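Long-range contacts in uncharacterized protein (Planctomyces limnophilus, PDB 4H7L), which is of unknown function but binds a copper ion and has the conserved beta-barrel domain of the cupin superfamily: residues H61-H66 / P122-F127; V72-A77 / E109-N114; T80-G85 / R103-G108. One frame throughout, in Å; residues are numbered along the deposited sequence.

Contact 1: H61-H66 / P122-F127; sequences HYHREH and PADEWF. With CU (copper (II) ion), chain D.
Arg64 lays its guanidinium flat over the indole of Trp126, the planes 18° apart, and its CZ sits 3.7 Å from the centroid of the Trp126 six-membered ring, a cation-pi stack. The Arg64 chain, extended from CG to NE, crosses the indole at about a right angle, and NH2 reaches in plane to Tyr62 OH. The Tyr62 ring presents a face to Trp126 CB, a CH-pi contact. The carboxylate of Asp124 gathers the backbone of Arg64 and Glu65: Asp124 OD1 takes Arg64 N on its syn lone pair at 3.0 Å, while Asp124 OD2 accepts Glu65 N and, on its anti side, His66 ND1 at 2.8 Å. With an alanine in place of Asp124, the amides of Arg64 and Glu65 and the His66 ring N-H would probably lose their shared acceptor. Asp124 O receives His63 ND1 in the ring plane at 2.8 Å, a second-shell bond that probably helps orient the ring while NE2 binds copper. His61, another ligand of this cupin metal site, which Glu68 and His104 complete, rests its CB 3.8 Å from Phe127 CE1. One antiparallel bridge, Tyr62 with Trp126, joins this loop between strands 48-54 and 67-72 to the segment following strand 110-117.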
# COMPACT_ATOMS: atom_id res chain seq x y z
N HIS B 61 4.10 14.33 -14.01
CA HIS B 61 2.92 13.78 -14.66
C HIS B 61 1.72 13.81 -13.72
O HIS B 61 1.85 14.13 -12.54
CB HIS B 61 3.18 12.34 -15.12
CG HIS B 61 3.24 11.35 -14.00
ND1 HIS B 61 4.41 11.05 -13.34
CD2 HIS B 61 2.27 10.60 -13.41
CE1 HIS B 61 4.16 10.15 -12.40
NE2 HIS B 61 2.87 9.87 -12.42
N TYR B 62 0.55 13.48 -14.24
CA TYR B 62 -0.63 13.36 -13.41
C TYR B 62 -1.63 12.38 -14.00
O TYR B 62 -1.49 11.93 -15.14
CB TYR B 62 -1.29 14.73 -13.19
CG TYR B 62 -1.90 15.34 -14.43
CD1 TYR B 62 -1.12 16.02 -15.36
CD2 TYR B 62 -3.27 15.28 -14.66
CE1 TYR B 62 -1.68 16.59 -16.49
CE2 TYR B 62 -3.84 15.85 -15.78
CZ TYR B 62 -3.04 16.51 -16.69
OH TYR B 62 -3.61 17.07 -17.81
N HIS B 63 -2.64 12.04 -13.21
CA HIS B 63 -3.62 11.05 -13.59
C HIS B 63 -5.00 11.67 -13.49
O HIS B 63 -5.28 12.42 -12.56
CB HIS B 63 -3.51 9.83 -12.67
CG HIS B 63 -2.12 9.29 -12.54
ND1 HIS B 63 -1.45 8.71 -13.60
CD2 HIS B 63 -1.27 9.25 -11.49
CE1 HIS B 63 -0.24 8.33 -13.19
NE2 HIS B 63 -0.11 8.65 -11.92
N ARG B 64 -5.86 11.37 -14.46
CA ARG B 64 -7.19 11.97 -14.51
C ARG B 64 -8.25 11.10 -13.87
O ARG B 64 -9.34 11.58 -13.54
CB ARG B 64 -7.57 12.25 -15.97
CG ARG B 64 -6.67 13.27 -16.64
CD ARG B 64 -7.19 13.68 -18.00
NE ARG B 64 -6.39 14.77 -18.54
CZ ARG B 64 -6.74 15.54 -19.57
NH1 ARG B 64 -7.89 15.36 -20.19
NH2 ARG B 64 -5.92 16.51 -19.97
N GLU B 65 -7.95 9.82 -13.68
CA GLU B 65 -8.95 8.84 -13.25
C GLU B 65 -8.46 7.95 -12.11
O GLU B 65 -9.20 7.09 -11.63
CB GLU B 65 -9.34 7.96 -14.44
CG GLU B 65 -9.81 8.73 -15.66
CD GLU B 65 -11.31 8.96 -15.67
OE1 GLU B 65 -12.02 8.19 -16.34
OE2 GLU B 65 -11.77 9.91 -14.99
N HIS B 66 -7.22 8.14 -11.68
CA HIS B 66 -6.60 7.28 -10.68
C HIS B 66 -5.98 8.09 -9.57
O HIS B 66 -5.31 9.09 -9.82
CB HIS B 66 -5.52 6.41 -11.32
CG HIS B 66 -6.05 5.39 -12.27
ND1 HIS B 66 -6.47 5.71 -13.55
CD2 HIS B 66 -6.23 4.06 -12.14
CE1 HIS B 66 -6.89 4.62 -14.16
NE2 HIS B 66 -6.76 3.60 -13.32
N PRO B 122 -2.21 2.05 -17.60
CA PRO B 122 -1.08 2.82 -18.14
C PRO B 122 -1.51 3.92 -19.11
O PRO B 122 -0.76 4.87 -19.34
CB PRO B 122 -0.25 1.76 -18.86
CG PRO B 122 -1.24 0.73 -19.26
CD PRO B 122 -2.25 0.69 -18.15
N ALA B 123 -2.71 3.79 -19.67
CA ALA B 123 -3.22 4.80 -20.60
C ALA B 123 -3.43 6.14 -19.91
O ALA B 123 -3.44 7.18 -20.56
CB ALA B 123 -4.52 4.32 -21.20
N ASP B 124 -3.60 6.11 -18.59
CA ASP B 124 -3.93 7.32 -17.84
C ASP B 124 -2.69 8.01 -17.31
O ASP B 124 -2.41 7.98 -16.11
CB ASP B 124 -4.87 6.99 -16.68
CG ASP B 124 -5.36 8.22 -15.96
OD1 ASP B 124 -5.34 9.31 -16.57
OD2 ASP B 124 -5.77 8.11 -14.78
N GLU B 125 -1.94 8.63 -18.21
CA GLU B 125 -0.77 9.42 -17.84
C GLU B 125 -0.80 10.70 -18.65
O GLU B 125 -0.92 10.67 -19.87
CB GLU B 125 0.51 8.64 -18.13
CG GLU B 125 1.72 9.16 -17.37
CD GLU B 125 3.01 8.53 -17.85
OE1 GLU B 125 3.22 8.46 -19.08
OE2 GLU B 125 3.83 8.11 -17.00
N TRP B 126 -0.69 11.84 -17.98
CA TRP B 126 -0.77 13.13 -18.66
C TRP B 126 0.34 14.08 -18.23
O TRP B 126 0.82 14.03 -17.09
CB TRP B 126 -2.14 13.77 -18.41
CG TRP B 126 -3.25 12.90 -18.89
CD1 TRP B 126 -3.82 11.85 -18.23
CD2 TRP B 126 -3.94 13.01 -20.14
NE1 TRP B 126 -4.81 11.30 -18.99
CE2 TRP B 126 -4.91 11.99 -20.17
CE3 TRP B 126 -3.82 13.87 -21.24
CZ2 TRP B 126 -5.76 11.80 -21.26
CZ3 TRP B 126 -4.67 13.68 -22.31
CH2 TRP B 126 -5.63 12.65 -22.32
N PHE B 127 0.75 14.93 -19.16
CA PHE B 127 1.82 15.89 -18.92
C PHE B 127 1.33 17.30 -19.20
O PHE B 127 0.35 17.49 -19.93
CB PHE B 127 3.02 15.59 -19.81
CG PHE B 127 3.48 14.16 -19.75
CD1 PHE B 127 4.28 13.71 -18.72
CD2 PHE B 127 3.09 13.25 -20.73
CE1 PHE B 127 4.70 12.40 -18.65
CE2 PHE B 127 3.51 11.94 -20.67
CZ PHE B 127 4.31 11.51 -19.63
CU CU D . 1.77 8.72 -10.93

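Contact 2: V72-A77 / E109-N114; sequences VLDHAA and EATIIN
Leu73 and Asp74 both face Thr111 in a classic beta bulge, where the antiparallel pairing with strand 110-117 shifts by one residue as the chain turns a corner in this cupin barrel. The backbone bonds are uneven: Leu73 N reaches Thr111 O at 2.9 Å, whereas Asp74 N makes only a weak bond to the same oxygen. Thr111 N returns a bond to Asp74 O.

The tight part lies at Leu73, Thr111 and Ile113. Leu73 CD1 stands 3.8 Å from Ile113 CG1 where the two side chains cross, and Leu73 CB lies against Thr111 O. The second subunit covers this patch: its own Leu73 packs on Leu73 and its Val71 on Ile113, so the bulge lies at the dimer interface. Val72, Ala110 and Ile112 share the other face, where Val72 CG2 is 4.3 Å from Ile112 CG2; the packing there comes mainly from Leu90 on Val72 and Ala110, and from Tyr70 and Thr52 on Ile112.

Toward the far end the contact thins. Ala76 N still bonds Glu109 O at 3.1 Å, but the two CB atoms of these residues are merely neighbours, and the exposed side chain of Glu109 extends off from the partner segment. His75 likewise turns its ring away from strand 110-117, toward its own chain, where His75 ND1 donates in the ring plane to Ala76 O.

On the face with Thr111, Asp74 CG is set between the backbone N and the carbonyl carbon (chi1 67°), which brings the carboxylate over the threonine. The Thr111 hydroxyl has Gln53 OE1 as its hydrogen-bond partner, and Asp74 OD2 also lies 2.9 Å from Thr111 OG1.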
# COMPACT_ATOMS: atom_id res chain seq x y z
N VAL B 72 6.90 5.30 1.17
CA VAL B 72 8.36 5.22 1.05
C VAL B 72 8.95 4.14 1.95
O VAL B 72 8.73 4.15 3.16
CB VAL B 72 9.03 6.55 1.39
CG1 VAL B 72 10.55 6.42 1.28
CG2 VAL B 72 8.52 7.66 0.48
N LEU B 73 9.70 3.21 1.36
CA LEU B 73 10.36 2.16 2.13
C LEU B 73 11.83 2.50 2.39
O LEU B 73 12.36 2.22 3.46
CB LEU B 73 10.24 0.81 1.40
CG LEU B 73 8.81 0.32 1.18
CD1 LEU B 73 8.81 -1.13 0.73
CD2 LEU B 73 7.96 0.48 2.43
N ASP B 74 12.48 3.09 1.39
CA ASP B 74 13.82 3.65 1.59
C ASP B 74 14.04 4.78 0.60
O ASP B 74 13.25 4.96 -0.32
CB ASP B 74 14.90 2.57 1.46
CG ASP B 74 15.03 2.03 0.05
OD1 ASP B 74 15.07 0.80 -0.11
OD2 ASP B 74 15.10 2.84 -0.90
N HIS B 75 15.11 5.53 0.79
CA HIS B 75 15.39 6.66 -0.07
C HIS B 75 16.82 7.13 0.08
O HIS B 75 17.45 6.89 1.12
CB HIS B 75 14.44 7.82 0.26
CG HIS B 75 14.65 8.39 1.62
ND1 HIS B 75 15.63 9.33 1.89
CD2 HIS B 75 14.03 8.16 2.80
CE1 HIS B 75 15.59 9.65 3.17
NE2 HIS B 75 14.62 8.95 3.74
N ALA B 76 17.34 7.78 -0.95
CA ALA B 76 18.64 8.42 -0.89
C ALA B 76 18.48 9.74 -0.15
O ALA B 76 17.42 10.35 -0.19
CB ALA B 76 19.18 8.65 -2.28
N ALA B 77 19.54 10.17 0.53
CA ALA B 77 19.52 11.45 1.22
C ALA B 77 19.10 12.55 0.25
O ALA B 77 19.52 12.56 -0.90
CB ALA B 77 20.88 11.75 1.82
N GLU B 109 16.85 8.98 -5.79
CA GLU B 109 16.54 7.56 -5.75
C GLU B 109 15.64 7.21 -4.56
O GLU B 109 15.68 7.87 -3.52
CB GLU B 109 17.82 6.73 -5.71
CG GLU B 109 18.69 6.90 -6.94
CD GLU B 109 19.48 5.65 -7.28
OE1 GLU B 109 19.03 4.54 -6.93
OE2 GLU B 109 20.56 5.78 -7.90
N ALA B 110 14.84 6.17 -4.73
CA ALA B 110 13.90 5.75 -3.69
C ALA B 110 13.25 4.41 -4.03
O ALA B 110 13.23 3.99 -5.18
CB ALA B 110 12.83 6.82 -3.50
N THR B 111 12.72 3.75 -3.00
CA THR B 111 11.92 2.55 -3.18
C THR B 111 10.56 2.77 -2.54
O THR B 111 10.47 3.18 -1.39
CB THR B 111 12.58 1.33 -2.51
OG1 THR B 111 13.94 1.20 -2.97
CG2 THR B 111 11.81 0.06 -2.83
N ILE B 112 9.49 2.51 -3.29
CA ILE B 112 8.16 2.78 -2.78
C ILE B 112 7.18 1.65 -3.05
O ILE B 112 7.39 0.82 -3.94
CB ILE B 112 7.58 4.07 -3.39
CG1 ILE B 112 7.36 3.90 -4.89
CG2 ILE B 112 8.51 5.24 -3.13
CD1 ILE B 112 6.21 4.72 -5.42
N ILE B 113 6.11 1.62 -2.26
CA ILE B 113 4.93 0.85 -2.58
C ILE B 113 3.92 1.83 -3.15
O ILE B 113 3.47 2.73 -2.45
CB ILE B 113 4.29 0.21 -1.34
CG1 ILE B 113 5.26 -0.74 -0.63
CG2 ILE B 113 3.01 -0.52 -1.73
CD1 ILE B 113 5.55 -1.99 -1.40
N ASN B 114 3.57 1.67 -4.42
CA ASN B 114 2.57 2.53 -5.02
C ASN B 114 1.22 1.84 -5.06
O ASN B 114 1.05 0.83 -5.75
CB ASN B 114 3.00 2.96 -6.42
CG ASN B 114 2.01 3.92 -7.06
OD1 ASN B 114 1.10 4.42 -6.39
ND2 ASN B 114 2.18 4.17 -8.35

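Contact 3: T80-G85 / R103-G108; sequences TIELNG and RHRIVG. With CU (copper (II) ion), chain D.
The guanidinium of Arg105 meets Glu82 at its edge: Glu82 OE1 lies near the guanidinium plane, 2.8 Å from Arg105 NE, in a salt bridge between neighbouring strands of an antiparallel sheet in this cupin barrel. The two flat groups are not coplanar. Their planes stand 53° apart, and Arg105 NE approaches OE1 from above the carboxylate plane. Arg105 NH2 adds a weak bond to the same oxygen, and Arg105 NH1 is held by Ala58 O. Both side chains run side by side in the same direction; an extended glutamate chain and an arginine straight from CG to NE let the charged ends meet. Val107 CG2 lies against the other oxygen, Glu82 OE2, at 3.7 Å.

The imidazole of His104 belongs to the opposite face, with Ile81, Leu83 and Ile106. Its CG lies between the backbone N and the carbonyl carbon (chi1 63°), a turn that carries the ring away from strand 80-83 and toward the metal, while His104 CB remains 3.7 Å from Leu83 CD2. The ring of His61 meets it edge-to-face, and a hydrogen bond from His104 ND1 to Val102 O, together with the metal bond, probably holds the ring's orientation. His61, His63 and Glu68 complete the copper site. Tyr70 packs on Ile81, His104 and Ile106, and Met19 of the second subunit packs on Ile81 and Leu83.

Backbone bonds pair Thr80 with Val107 and Glu82 with Arg105. Beyond the strands, Asn84 N bonds Arg103 O at 2.8 Å, and Asn84 OD1 accepts Arg103 N from above its carbonyl plane. The arginine's far end turns elsewhere, to Asp128 and the Tyr62 ring. On the buried face, His104 NE2 binds the copper ion at 2.2 Å.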
# COMPACT_ATOMS: atom_id res chain seq x y z
N THR B 80 13.30 13.86 -2.72
CA THR B 80 12.07 14.58 -2.43
C THR B 80 10.93 14.10 -3.30
O THR B 80 11.11 13.29 -4.21
CB THR B 80 12.23 16.09 -2.67
OG1 THR B 80 12.43 16.33 -4.07
CG2 THR B 80 13.40 16.65 -1.89
N ILE B 81 9.74 14.60 -3.01
CA ILE B 81 8.58 14.39 -3.86
C ILE B 81 8.05 15.77 -4.21
O ILE B 81 8.05 16.67 -3.37
CB ILE B 81 7.50 13.55 -3.16
CG1 ILE B 81 6.34 13.28 -4.11
CG2 ILE B 81 7.00 14.26 -1.91
CD1 ILE B 81 5.52 12.07 -3.73
N GLU B 82 7.63 15.94 -5.46
CA GLU B 82 7.08 17.22 -5.90
C GLU B 82 5.60 17.08 -6.15
O GLU B 82 5.17 16.26 -6.96
CB GLU B 82 7.80 17.71 -7.15
CG GLU B 82 9.23 18.14 -6.90
CD GLU B 82 9.96 18.56 -8.16
OE1 GLU B 82 9.37 18.45 -9.26
OE2 GLU B 82 11.13 18.98 -8.06
N LEU B 83 4.81 17.87 -5.44
CA LEU B 83 3.36 17.85 -5.59
C LEU B 83 2.88 19.25 -5.98
O LEU B 83 3.06 20.21 -5.24
CB LEU B 83 2.70 17.40 -4.29
CG LEU B 83 3.09 15.99 -3.84
CD1 LEU B 83 2.70 15.73 -2.40
CD2 LEU B 83 2.44 14.96 -4.75
N ASN B 84 2.28 19.34 -7.16
CA ASN B 84 1.89 20.63 -7.73
C ASN B 84 2.96 21.70 -7.52
O ASN B 84 2.67 22.79 -7.03
CB ASN B 84 0.56 21.10 -7.14
CG ASN B 84 -0.63 20.30 -7.66
OD1 ASN B 84 -0.63 19.84 -8.81
ND2 ASN B 84 -1.64 20.13 -6.82
N GLY B 85 4.20 21.37 -7.87
CA GLY B 85 5.29 22.33 -7.87
C GLY B 85 5.90 22.61 -6.51
O GLY B 85 6.81 23.43 -6.40
N ARG B 103 -0.28 17.17 -10.07
CA ARG B 103 1.00 16.96 -10.74
C ARG B 103 2.01 16.43 -9.74
O ARG B 103 2.10 16.94 -8.62
CB ARG B 103 1.52 18.27 -11.35
CG ARG B 103 0.95 18.61 -12.72
CD ARG B 103 -0.56 18.83 -12.70
NE ARG B 103 -1.04 19.30 -14.00
CZ ARG B 103 -2.33 19.42 -14.34
NH1 ARG B 103 -3.29 19.10 -13.49
NH2 ARG B 103 -2.65 19.86 -15.54
N HIS B 104 2.77 15.42 -10.12
CA HIS B 104 3.69 14.79 -9.18
C HIS B 104 4.85 14.08 -9.85
O HIS B 104 4.77 13.67 -11.01
CB HIS B 104 2.94 13.80 -8.28
CG HIS B 104 2.33 12.65 -9.01
ND1 HIS B 104 1.16 12.76 -9.72
CD2 HIS B 104 2.72 11.36 -9.13
CE1 HIS B 104 0.86 11.59 -10.26
NE2 HIS B 104 1.79 10.72 -9.91
N ARG B 105 5.95 13.96 -9.10
CA ARG B 105 7.08 13.12 -9.48
C ARG B 105 8.04 13.02 -8.31
O ARG B 105 8.02 13.86 -7.41
CB ARG B 105 7.81 13.69 -10.69
CG ARG B 105 8.48 15.01 -10.41
CD ARG B 105 9.61 15.27 -11.38
NE ARG B 105 10.14 16.62 -11.20
CZ ARG B 105 10.87 17.27 -12.10
NH1 ARG B 105 11.17 16.70 -13.26
NH2 ARG B 105 11.29 18.50 -11.84
N ILE B 106 8.88 11.99 -8.33
CA ILE B 106 9.91 11.84 -7.31
C ILE B 106 11.27 12.27 -7.86
O ILE B 106 11.55 12.13 -9.05
CB ILE B 106 9.97 10.39 -6.80
CG1 ILE B 106 8.79 10.14 -5.86
CG2 ILE B 106 11.28 10.14 -6.06
CD1 ILE B 106 8.68 8.72 -5.37
N VAL B 107 12.10 12.82 -6.98
CA VAL B 107 13.41 13.34 -7.37
C VAL B 107 14.46 12.68 -6.49
O VAL B 107 14.35 12.70 -5.26
CB VAL B 107 13.45 14.87 -7.19
CG1 VAL B 107 14.85 15.40 -7.48
CG2 VAL B 107 12.42 15.53 -8.10
N GLY B 108 15.47 12.09 -7.11
CA GLY B 108 16.45 11.30 -6.39
C GLY B 108 15.99 9.86 -6.29
O GLY B 108 14.85 9.54 -6.65
CU CU D . 1.77 8.72 -10.93

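All three contacts are partly buried, each with an inner and an outer side. Contacts 1 and 3 share the copper ion and touch directly, His61 O lying 2.9 Å from His104 N, whereas contact 2 sits on the other side of the chain's centre from contact 1. Contacts 2 and 3 follow one another along the chain on both of their strands and meet where Ile112 packs on Ile106; both also reach the second subunit. Their chemistry differs accordingly: contact 1 joins irregular loops largely through a buried carboxylate and aromatic surface, contact 3 is regular strand pairing with a salt bridge outside and a metal ligand inside, and contact 2 is bulged antiparallel pairing with apolar packing and an Asp-Thr polar pair.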